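PDB 6I1A: rutinosidase from Aspergillus niger, which hydrolyses the glycosidic bond that joins the disaccharide rutinose to flavonoids such as rutin, as a secreted, monomeric glycoside hydrolase of family 5. Local coordinates for residues W17-G28 / S329-A340; D79-I88 / C359-G367. One frame throughout, in Å; residues are numbered along the deposited sequence. Where two conformers were deposited one is given.

Contact 1: W17-G28 / S329-A340; sequences WRTFKGNGVNLG and SSFSQGSSYWTA. With EDO (1,2-ethanediol), chain L; EDO (1,2-ethanediol), chain Q.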
loop_
_atom_site.group_PDB
_atom_site.type_symbol
_atom_site.label_atom_id
_atom_site.label_comp_id
_atom_site.label_asym_id
_atom_site.label_seq_id
_atom_site.Cartn_x
_atom_site.Cartn_y
_atom_site.Cartn_z
ATOM N N TRP A 17 -5.431 -7.249 -27.728
ATOM C CA TRP A 17 -5.772 -7.105 -26.295
ATOM C C TRP A 17 -6.369 -5.733 -25.994
ATOM O O TRP A 17 -6.852 -5.521 -24.869
ATOM C CB TRP A 17 -4.540 -7.390 -25.430
ATOM C CG TRP A 17 -4.411 -8.844 -25.097
ATOM C CD1 TRP A 17 -3.552 -9.768 -25.631
ATOM C CD2 TRP A 17 -5.162 -9.558 -24.098
ATOM N NE1 TRP A 17 -3.748 -10.998 -25.086
ATOM C CE2 TRP A 17 -4.701 -10.887 -24.099
ATOM C CE3 TRP A 17 -6.196 -9.213 -23.192
ATOM C CZ2 TRP A 17 -5.251 -11.882 -23.284
ATOM C CZ3 TRP A 17 -6.718 -10.191 -22.362
ATOM C CH2 TRP A 17 -6.201 -11.499 -22.362
ATOM N N ARG A 18 -6.234 -4.726 -26.867
ATOM C CA ARG A 18 -6.856 -3.416 -26.620
ATOM C C ARG A 18 -8.378 -3.497 -26.744
ATOM O O ARG A 18 -9.052 -2.607 -26.182
ATOM C CB ARG A 18 -6.264 -2.346 -27.557
ATOM C CG ARG A 18 -4.839 -1.976 -27.208
ATOM C CD ARG A 18 -4.188 -1.067 -28.271
ATOM N NE ARG A 18 -2.741 -0.895 -28.052
ATOM C CZ ARG A 18 -2.270 -0.192 -27.074
ATOM N NH1 ARG A 18 -3.084 0.487 -26.271
ATOM N NH2 ARG A 18 -0.956 -0.078 -26.895
ATOM N N THR A 19 -8.886 -4.421 -27.517
ATOM C CA THR A 19 -10.353 -4.521 -27.732
ATOM C C THR A 19 -10.921 -5.791 -27.105
ATOM O O THR A 19 -12.150 -5.840 -26.861
ATOM C CB THR A 19 -10.669 -4.401 -29.223
ATOM O OG1 THR A 19 -10.095 -5.463 -29.970
ATOM C CG2 THR A 19 -10.181 -3.073 -29.745
ATOM N N PHE A 20 -10.125 -6.829 -26.938
ATOM C CA PHE A 20 -10.603 -8.140 -26.427
ATOM C C PHE A 20 -10.991 -7.980 -24.966
ATOM O O PHE A 20 -10.273 -7.387 -24.159
ATOM C CB PHE A 20 -9.491 -9.161 -26.615
ATOM C CG PHE A 20 -9.826 -10.528 -26.086
ATOM C CD1 PHE A 20 -10.561 -11.413 -26.837
ATOM C CD2 PHE A 20 -9.423 -10.908 -24.816
ATOM C CE1 PHE A 20 -10.909 -12.670 -26.344
ATOM C CE2 PHE A 20 -9.744 -12.166 -24.334
ATOM C CZ PHE A 20 -10.478 -13.047 -25.096
ATOM N N LYS A 21 -12.101 -8.592 -24.594
ATOM C CA LYS A 21 -12.576 -8.700 -23.202
ATOM C C LYS A 21 -12.885 -10.165 -22.927
ATOM O O LYS A 21 -13.384 -10.876 -23.781
ATOM C CB LYS A 21 -13.809 -7.872 -22.974
ATOM C CG LYS A 21 -13.546 -6.371 -23.125
ATOM C CD LYS A 21 -13.538 -5.610 -21.850
ATOM C CE LYS A 21 -13.961 -4.164 -22.027
ATOM N NZ LYS A 21 -13.150 -3.258 -21.191
ATOM N N GLY A 22 -12.519 -10.628 -21.746
ATOM C CA GLY A 22 -12.913 -11.983 -21.380
ATOM C C GLY A 22 -12.771 -12.239 -19.911
ATOM O O GLY A 22 -11.923 -11.661 -19.237
ATOM N N ASN A 23 -13.649 -13.107 -19.381
ATOM C CA ASN A 23 -13.567 -13.608 -17.991
ATOM C C ASN A 23 -13.050 -15.036 -18.084
ATOM O O ASN A 23 -13.587 -15.874 -18.835
ATOM C CB ASN A 23 -14.916 -13.537 -17.262
ATOM C CG ASN A 23 -15.392 -12.097 -17.066
ATOM O OD1 ASN A 23 -14.612 -11.168 -17.138
ATOM N ND2 ASN A 23 -16.687 -11.942 -16.809
ATOM N N GLY A 24 -12.009 -15.287 -17.330
ATOM C CA GLY A 24 -11.282 -16.544 -17.368
ATOM C C GLY A 24 -11.087 -17.187 -16.024
ATOM O O GLY A 24 -11.556 -16.742 -14.960
ATOM N N VAL A 25 -10.332 -18.263 -16.060
ATOM C CA VAL A 25 -9.843 -18.954 -14.870
ATOM C C VAL A 25 -8.393 -19.410 -15.076
ATOM O O VAL A 25 -7.995 -19.755 -16.210
ATOM C CB VAL A 25 -10.810 -20.116 -14.537
ATOM C CG1 VAL A 25 -10.702 -21.279 -15.499
ATOM C CG2 VAL A 25 -10.641 -20.561 -13.109
ATOM N N ASN A 26 -7.694 -19.518 -13.964
ATOM C CA ASN A 26 -6.407 -20.224 -13.921
ATOM C C ASN A 26 -6.639 -21.702 -13.753
ATOM O O ASN A 26 -7.550 -22.119 -13.026
ATOM C CB ASN A 26 -5.547 -19.767 -12.763
ATOM C CG ASN A 26 -4.960 -18.390 -13.023
ATOM O OD1 ASN A 26 -3.865 -18.322 -13.617
ATOM N ND2 ASN A 26 -5.677 -17.316 -12.677
ATOM N N LEU A 27 -5.834 -22.501 -14.450
ATOM C CA LEU A 27 -5.747 -23.950 -14.195
ATOM C C LEU A 27 -4.529 -24.163 -13.302
ATOM O O LEU A 27 -3.559 -24.880 -13.688
ATOM C CB LEU A 27 -5.721 -24.725 -15.510
ATOM C CG LEU A 27 -6.848 -24.524 -16.484
ATOM C CD1 LEU A 27 -6.700 -25.411 -17.704
ATOM C CD2 LEU A 27 -8.222 -24.738 -15.848
ATOM N N GLY A 28 -4.496 -23.550 -12.131
ATOM C CA GLY A 28 -3.386 -23.672 -11.215
ATOM C C GLY A 28 -3.364 -24.987 -10.478
ATOM O O GLY A 28 -4.365 -25.696 -10.414
ATOM N N SER A 329 -13.592 -6.057 -15.713
ATOM C CA SER A 329 -13.925 -5.988 -17.153
ATOM C C SER A 329 -14.311 -4.561 -17.588
ATOM O O SER A 329 -14.411 -4.359 -18.833
ATOM C CB SER A 329 -14.943 -7.029 -17.497
ATOM O OG SER A 329 -16.115 -6.775 -16.784
ATOM N N SER A 330 -14.517 -3.677 -16.661
ATOM C CA SER A 330 -14.854 -2.254 -16.941
ATOM C C SER A 330 -13.596 -1.412 -17.041
ATOM O O SER A 330 -13.435 -0.691 -18.038
ATOM C CB SER A 330 -15.807 -1.701 -15.979
ATOM O OG SER A 330 -16.229 -0.432 -16.461
ATOM N N PHE A 331 -12.687 -1.572 -16.098
ATOM C CA PHE A 331 -11.477 -0.725 -16.035
ATOM C C PHE A 331 -10.276 -1.421 -16.675
ATOM O O PHE A 331 -9.195 -0.733 -16.780
ATOM C CB PHE A 331 -11.169 -0.342 -14.607
ATOM C CG PHE A 331 -12.260 0.513 -14.021
ATOM C CD1 PHE A 331 -12.490 1.780 -14.512
ATOM C CD2 PHE A 331 -13.024 0.048 -12.977
ATOM C CE1 PHE A 331 -13.543 2.531 -14.005
ATOM C CE2 PHE A 331 -14.052 0.817 -12.468
ATOM C CZ PHE A 331 -14.276 2.059 -12.967
ATOM N N SER A 332 -10.411 -2.649 -17.108
ATOM C CA SER A 332 -9.326 -3.369 -17.787
ATOM C C SER A 332 -9.969 -4.346 -18.764
ATOM O O SER A 332 -11.184 -4.220 -19.087
ATOM C CB SER A 332 -8.383 -3.968 -16.761
ATOM O OG SER A 332 -8.995 -4.577 -15.641
ATOM N N GLN A 333 -9.252 -5.350 -19.256
ATOM C CA GLN A 333 -9.799 -6.239 -20.288
ATOM C C GLN A 333 -10.436 -7.518 -19.745
ATOM O O GLN A 333 -10.617 -8.431 -20.490
ATOM C CB GLN A 333 -8.725 -6.587 -21.322
ATOM C CG GLN A 333 -7.968 -5.388 -21.874
ATOM C CD GLN A 333 -8.880 -4.351 -22.475
ATOM O OE1 GLN A 333 -9.724 -4.699 -23.335
ATOM N NE2 GLN A 333 -8.713 -3.135 -22.065
ATOM N N GLY A 334 -10.637 -7.602 -18.465
ATOM C CA GLY A 334 -11.168 -8.804 -17.838
ATOM C C GLY A 334 -10.197 -9.355 -16.825
ATOM O O GLY A 334 -9.298 -8.650 -16.364
ATOM N N SER A 335 -10.407 -10.595 -16.469
ATOM C CA SER A 335 -9.679 -11.204 -15.361
ATOM C C SER A 335 -9.707 -12.723 -15.487
ATOM O O SER A 335 -10.580 -13.275 -16.156
ATOM C CB SER A 335 -10.224 -10.742 -14.024
ATOM O OG SER A 335 -11.608 -11.132 -13.900
ATOM N N SER A 336 -8.821 -13.349 -14.732
ATOM C CA SER A 336 -8.847 -14.813 -14.574
ATOM C C SER A 336 -8.662 -15.172 -13.112
ATOM O O SER A 336 -7.685 -14.804 -12.471
ATOM C CB SER A 336 -7.850 -15.588 -15.465
ATOM O OG SER A 336 -6.557 -15.063 -15.462
ATOM N N TYR A 337 -9.643 -15.883 -12.554
ATOM C CA TYR A 337 -9.705 -16.209 -11.122
ATOM C C TYR A 337 -8.696 -17.281 -10.785
ATOM O O TYR A 337 -8.443 -18.205 -11.575
ATOM C CB TYR A 337 -11.123 -16.712 -10.799
ATOM C CG TYR A 337 -11.468 -16.628 -9.343
ATOM C CD1 TYR A 337 -11.987 -15.469 -8.828
ATOM C CD2 TYR A 337 -11.247 -17.678 -8.479
ATOM C CE1 TYR A 337 -12.309 -15.363 -7.494
ATOM C CE2 TYR A 337 -11.505 -17.561 -7.102
ATOM C CZ TYR A 337 -12.021 -16.382 -6.625
ATOM O OH TYR A 337 -12.295 -16.242 -5.281
ATOM N N TRP A 338 -8.139 -17.194 -9.585
ATOM C CA TRP A 338 -7.280 -18.252 -9.011
ATOM C C TRP A 338 -8.171 -19.011 -8.036
ATOM O O TRP A 338 -8.407 -18.467 -6.956
ATOM C CB TRP A 338 -6.039 -17.707 -8.308
ATOM C CG TRP A 338 -5.070 -18.796 -7.955
ATOM C CD1 TRP A 338 -5.034 -19.618 -6.868
ATOM C CD2 TRP A 338 -4.017 -19.253 -8.835
ATOM N NE1 TRP A 338 -3.998 -20.511 -6.985
ATOM C CE2 TRP A 338 -3.372 -20.310 -8.189
ATOM C CE3 TRP A 338 -3.515 -18.820 -10.076
ATOM C CZ2 TRP A 338 -2.253 -20.965 -8.718
ATOM C CZ3 TRP A 338 -2.438 -19.480 -10.611
ATOM C CH2 TRP A 338 -1.816 -20.521 -9.949
ATOM N N THR A 339 -8.620 -20.226 -8.333
ATOM C CA THR A 339 -8.270 -21.096 -9.464
ATOM C C THR A 339 -9.444 -22.002 -9.776
ATOM O O THR A 339 -10.470 -22.029 -9.014
ATOM C CB THR A 339 -6.990 -21.841 -9.106
ATOM O OG1 THR A 339 -6.569 -22.653 -10.211
ATOM C CG2 THR A 339 -7.106 -22.726 -7.882
ATOM N N ALA A 340 -9.386 -22.773 -10.861
ATOM C CA ALA A 340 -10.518 -23.601 -11.291
ATOM C C ALA A 340 -10.899 -24.622 -10.217
ATOM O O ALA A 340 -12.138 -24.742 -9.938
ATOM C CB ALA A 340 -10.138 -24.322 -12.564
HETATM C C1 EDO L . -17.664 -16.126 -15.982
HETATM O O1 EDO L . -17.644 -17.168 -15.100
HETATM C C2 EDO L . -18.744 -15.158 -15.763
HETATM O O2 EDO L . -18.535 -14.027 -16.638
HETATM C C1 EDO Q . -17.842 -0.233 -13.329
HETATM O O1 EDO Q . -18.186 -0.309 -14.693
HETATM C C2 EDO Q . -17.787 -1.517 -12.615
HETATM O O2 EDO Q . -19.104 -2.040 -12.450
HETATM O O HOH W 1 -14.739 -0.926 -20.673
HETATM O O HOH W 2 -13.445 -9.584 -15.236
HETATM O O HOH W 3 -17.640 -9.187 -16.487
HETATM O O HOH W 4 -11.903 -13.792 -13.152
HETATM O O HOH W 5 -7.056 -25.390 -10.135
#
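Gly22 to Val25 pair in parallel with Gly334 to Tyr337, their strand axes 4.0 Å apart at closest and 24° from parallel, so the first and last strands of the chain meet and close the TIM barrel. The backbone ladder runs from Gly22 to Asn26. Asn26 grips the carbonyl of Tyr337 twice: its N donates to Tyr337 O at 2.8 Å, and its ND2 reaches the same oxygen at 3.1 Å from above the carbonyl plane. Outside the pair, ND2 also bonds Gly302 O, and Arg92 NH1 donates to OD1. The amide crosses the Trp338 side chain at about a right angle, planes 47° apart, with Asn26 CG 3.3 Å from Trp338 CE3. A cis peptide joins Trp338 to Thr339. Thr339 OG1, swung opposite its own backbone N (chi1 -177°), accepts from Gly28 N at 3.0 Å, and a water links it to Gly28 O. Nearby, Leu27 CD2 packs on Ala340 CB at 3.8 Å. At the other end the bent Lys21 chain delivers NZ to Ser329 O at 2.9 Å and to Ser332 O at 3.0 Å, with a water leading on to Ser330 O. An ammonium group among the last carbonyls of helix 317-331 would probably be favoured by the helix dipole. The seam is thus polar at both ends: a charged lysine at one, buried amide and hydroxyl bonds at the other.

Contact 2: D79-I88 / C359-G367; sequences DIDKLASGGI and CYETFIDEG. With EDO (1,2-ethanediol), chain L.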
loop_
_atom_site.group_PDB
_atom_site.type_symbol
_atom_site.label_atom_id
_atom_site.label_comp_id
_atom_site.label_asym_id
_atom_site.label_seq_id
_atom_site.Cartn_x
_atom_site.Cartn_y
_atom_site.Cartn_z
ATOM N N ASP A 79 -13.882 -30.686 -16.804
ATOM C CA ASP A 79 -13.632 -29.376 -16.163
ATOM C C ASP A 79 -13.831 -28.254 -17.172
ATOM O O ASP A 79 -14.486 -27.198 -16.872
ATOM C CB ASP A 79 -12.251 -29.314 -15.515
ATOM C CG ASP A 79 -12.146 -30.308 -14.393
ATOM O OD1 ASP A 79 -12.816 -30.099 -13.347
ATOM O OD2 ASP A 79 -11.445 -31.320 -14.565
ATOM N N ILE A 80 -13.327 -28.393 -18.390
ATOM C CA ILE A 80 -13.508 -27.353 -19.424
ATOM C C ILE A 80 -14.985 -27.141 -19.725
ATOM O O ILE A 80 -15.439 -26.024 -19.871
ATOM C CB ILE A 80 -12.701 -27.671 -20.692
ATOM C CG1 ILE A 80 -11.238 -27.970 -20.325
ATOM C CG2 ILE A 80 -12.839 -26.577 -21.739
ATOM C CD1 ILE A 80 -10.570 -26.970 -19.391
ATOM N N ASP A 81 -15.769 -28.240 -19.850
ATOM C CA ASP A 81 -17.218 -28.094 -20.067
ATOM C C ASP A 81 -17.901 -27.359 -18.918
ATOM O O ASP A 81 -18.736 -26.468 -19.185
ATOM C CB ASP A 81 -17.850 -29.471 -20.259
ATOM C CG ASP A 81 -17.409 -30.189 -21.524
ATOM O OD1 ASP A 81 -17.066 -29.526 -22.522
ATOM O OD2 ASP A 81 -17.471 -31.437 -21.515
ATOM N N LYS A 82 -17.526 -27.671 -17.699
ATOM C CA LYS A 82 -18.144 -26.974 -16.533
ATOM C C LYS A 82 -17.786 -25.486 -16.547
ATOM O O LYS A 82 -18.642 -24.589 -16.380
ATOM C CB LYS A 82 -17.671 -27.594 -15.251
ATOM C CG LYS A 82 -18.361 -26.959 -14.047
ATOM C CD LYS A 82 -17.936 -27.497 -12.782
ATOM C CE LYS A 82 -17.979 -29.008 -12.642
ATOM N NZ LYS A 82 -17.347 -29.453 -11.367
ATOM N N LEU A 83 -16.508 -25.186 -16.802
ATOM C CA LEU A 83 -16.078 -23.772 -16.877
ATOM C C LEU A 83 -16.818 -23.041 -17.987
ATOM O O LEU A 83 -17.267 -21.893 -17.796
ATOM C CB LEU A 83 -14.556 -23.772 -17.093
ATOM C CG LEU A 83 -13.744 -24.269 -15.911
ATOM C CD1 LEU A 83 -12.300 -24.531 -16.303
ATOM C CD2 LEU A 83 -13.815 -23.323 -14.733
ATOM N N ALA A 84 -16.949 -23.622 -19.178
ATOM C CA ALA A 84 -17.674 -23.015 -20.293
ATOM C C ALA A 84 -19.135 -22.738 -19.895
ATOM O O ALA A 84 -19.679 -21.683 -20.229
ATOM C CB ALA A 84 -17.633 -23.919 -21.502
ATOM N N SER A 85 -19.725 -23.658 -19.154
ATOM C CA SER A 85 -21.151 -23.535 -18.726
ATOM C C SER A 85 -21.276 -22.327 -17.802
ATOM O O SER A 85 -22.400 -21.775 -17.714
ATOM C CB SER A 85 -21.679 -24.825 -18.098
ATOM O OG SER A 85 -21.327 -24.962 -16.715
ATOM N N GLY A 86 -20.221 -21.972 -17.071
ATOM C CA GLY A 86 -20.220 -20.768 -16.207
ATOM C C GLY A 86 -19.818 -19.497 -16.942
ATOM O O GLY A 86 -19.687 -18.460 -16.257
ATOM N N GLY A 87 -19.584 -19.489 -18.259
ATOM C CA GLY A 87 -19.260 -18.310 -19.068
ATOM C C GLY A 87 -17.729 -18.062 -19.232
ATOM O O GLY A 87 -17.384 -16.956 -19.678
ATOM N N ILE A 88 -16.911 -19.019 -18.860
ATOM C CA ILE A 88 -15.440 -18.847 -19.017
ATOM C C ILE A 88 -15.097 -18.847 -20.507
ATOM O O ILE A 88 -15.515 -19.773 -21.258
ATOM C CB ILE A 88 -14.682 -19.923 -18.250
ATOM C CG1 ILE A 88 -14.911 -19.771 -16.742
ATOM C CG2 ILE A 88 -13.199 -19.999 -18.567
ATOM C CD1 ILE A 88 -14.453 -18.416 -16.190
ATOM N N CYS A 359 -12.202 -21.876 -5.034
ATOM C CA CYS A 359 -12.593 -22.892 -6.032
ATOM C C CYS A 359 -13.615 -22.335 -6.975
ATOM O O CYS A 359 -14.815 -22.187 -6.619
ATOM C CB CYS A 359 -13.096 -24.138 -5.346
ATOM S SG CYS A 359 -13.400 -25.440 -6.561
ATOM N N TYR A 360 -13.231 -21.974 -8.173
ATOM C CA TYR A 360 -14.177 -21.367 -9.110
ATOM C C TYR A 360 -15.286 -22.341 -9.519
ATOM O O TYR A 360 -16.397 -21.934 -9.762
ATOM C CB TYR A 360 -13.456 -20.842 -10.347
ATOM C CG TYR A 360 -14.189 -19.763 -11.072
ATOM C CD1 TYR A 360 -14.127 -18.453 -10.649
ATOM C CD2 TYR A 360 -15.034 -20.035 -12.135
ATOM C CE1 TYR A 360 -14.771 -17.436 -11.325
ATOM C CE2 TYR A 360 -15.692 -19.036 -12.835
ATOM C CZ TYR A 360 -15.553 -17.707 -12.439
ATOM O OH TYR A 360 -16.166 -16.676 -13.103
ATOM N N GLU A 361 -14.979 -23.640 -9.667
ATOM C CA GLU A 361 -16.004 -24.626 -10.095
ATOM C C GLU A 361 -17.108 -24.665 -9.024
ATOM O O GLU A 361 -18.268 -24.818 -9.424
ATOM C CB GLU A 361 -15.400 -25.999 -10.291
ATOM C CG GLU A 361 -14.573 -26.082 -11.573
ATOM C CD GLU A 361 -14.147 -27.488 -11.941
ATOM O OE1 GLU A 361 -14.217 -28.346 -11.067
ATOM O OE2 GLU A 361 -13.558 -27.637 -12.979
ATOM N N THR A 362 -16.753 -24.483 -7.762
ATOM C CA THR A 362 -17.797 -24.434 -6.684
ATOM C C THR A 362 -18.738 -23.285 -6.990
ATOM O O THR A 362 -19.991 -23.416 -6.886
ATOM C CB THR A 362 -17.153 -24.253 -5.321
ATOM O OG1 THR A 362 -16.449 -25.455 -5.009
ATOM C CG2 THR A 362 -18.178 -23.951 -4.252
ATOM N N PHE A 363 -18.227 -22.111 -7.347
ATOM C CA PHE A 363 -19.101 -20.959 -7.663
ATOM C C PHE A 363 -20.062 -21.287 -8.795
ATOM O O PHE A 363 -21.229 -20.880 -8.832
ATOM C CB PHE A 363 -18.271 -19.731 -8.032
ATOM C CG PHE A 363 -17.295 -19.273 -6.991
ATOM C CD1 PHE A 363 -17.455 -19.505 -5.649
ATOM C CD2 PHE A 363 -16.174 -18.545 -7.378
ATOM C CE1 PHE A 363 -16.587 -19.014 -4.698
ATOM C CE2 PHE A 363 -15.287 -18.066 -6.431
ATOM C CZ PHE A 363 -15.502 -18.265 -5.094
ATOM N N ILE A 364 -19.567 -21.944 -9.853
ATOM C CA ILE A 364 -20.415 -22.306 -10.996
ATOM C C ILE A 364 -21.540 -23.254 -10.475
ATOM O O ILE A 364 -22.699 -23.027 -10.849
ATOM C CB ILE A 364 -19.574 -22.967 -12.103
ATOM C CG1 ILE A 364 -18.576 -21.942 -12.664
ATOM C CG2 ILE A 364 -20.482 -23.460 -13.204
ATOM C CD1 ILE A 364 -17.586 -22.507 -13.707
ATOM N N ASP A 365 -21.173 -24.267 -9.728
ATOM C CA ASP A 365 -22.154 -25.312 -9.275
ATOM C C ASP A 365 -23.180 -24.671 -8.327
ATOM O O ASP A 365 -24.304 -25.263 -8.165
ATOM C CB ASP A 365 -21.434 -26.486 -8.619
ATOM C CG ASP A 365 -20.858 -27.458 -9.644
ATOM O OD1 ASP A 365 -21.115 -27.276 -10.812
ATOM O OD2 ASP A 365 -20.144 -28.324 -9.261
ATOM N N GLU A 366 -22.842 -23.613 -7.591
ATOM C CA GLU A 366 -23.783 -22.880 -6.681
ATOM C C GLU A 366 -24.643 -21.917 -7.497
ATOM O O GLU A 366 -25.478 -21.213 -6.860
ATOM C CB GLU A 366 -23.001 -22.154 -5.596
ATOM C CG GLU A 366 -22.286 -23.068 -4.638
ATOM C CD GLU A 366 -23.293 -23.804 -3.763
ATOM O OE1 GLU A 366 -23.802 -23.198 -2.812
ATOM O OE2 GLU A 366 -23.634 -24.914 -4.104
ATOM N N GLY A 367 -24.479 -21.794 -8.809
ATOM C CA GLY A 367 -25.319 -20.988 -9.696
ATOM C C GLY A 367 -25.014 -19.494 -9.587
ATOM O O GLY A 367 -25.866 -18.663 -9.910
HETATM C C1 EDO L . -17.664 -16.126 -15.982
HETATM O O1 EDO L . -17.644 -17.168 -15.100
HETATM C C2 EDO L . -18.744 -15.158 -15.763
HETATM O O2 EDO L . -18.535 -14.027 -16.638
#
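Ile364 lies against the last turn of helix 77-85, joining two outer helices of a TIM barrel; the short segments 79-85 and 360-365 pass 9.6 Å apart at 56°. Its CD1 sits 3.5 Å from Lys82 O and 4.0 Å from Leu83 CD2, and also covers Gly86 CA. Deeper in, Ile88 CD1 approaches Tyr360 CE2 at 3.6 Å. On the other flank Lys82 leaves its helix extended and bends at chi3, which carries NZ to Glu361 OE1 in a salt bridge whose hydrogen bond, 3.3 Å, is weak; Asp365 joins through a longer one. Glu361 OE2 comes within 2.6 Å of Asp79 OD1, and a separation this short between acid oxygens suggests that one of the two groups carries a proton. The two carboxylates are 17° from coplanar. Farther out, Thr76 N donates to Asp79 OD2, and Lys341 makes a weak, long ion pair with OD1. The carbonyl of Lys82 is held by Gly86 N and by Ser85 OG, the latter at 2.7 Å, and a Schellman motif at Gly87 ends that helix. Cys359 is the N-cap of helix 360-365, and its SG accepts a weak capping bond from Thr362 N at 3.7 Å.

The segments alternate along the chain, 17-28, 79-88, 329-340 and 359-367, so the two contacts interlock, their centres about 15 Å apart. Contact 1 belongs to the barrel wall; contact 2 lies outside it, where the helix leading into strand 90-95 meets the C-terminal helix. They touch directly: Thr339 O is 2.9 Å from Tyr360 N, a probable hydrogen bond, and Tyr337 CB packs on Tyr360 CD1. Leu83 and Tyr360 both press on Val25 of strand 22-26. One ethanediol, probably from the crystallisation liquor, bonds both Asn23 ND2 and Gly86 O. Through Thr339, Tyr337 and Val25 the C-terminal helix 360-365 packs directly on the two chain segments that close the barrel.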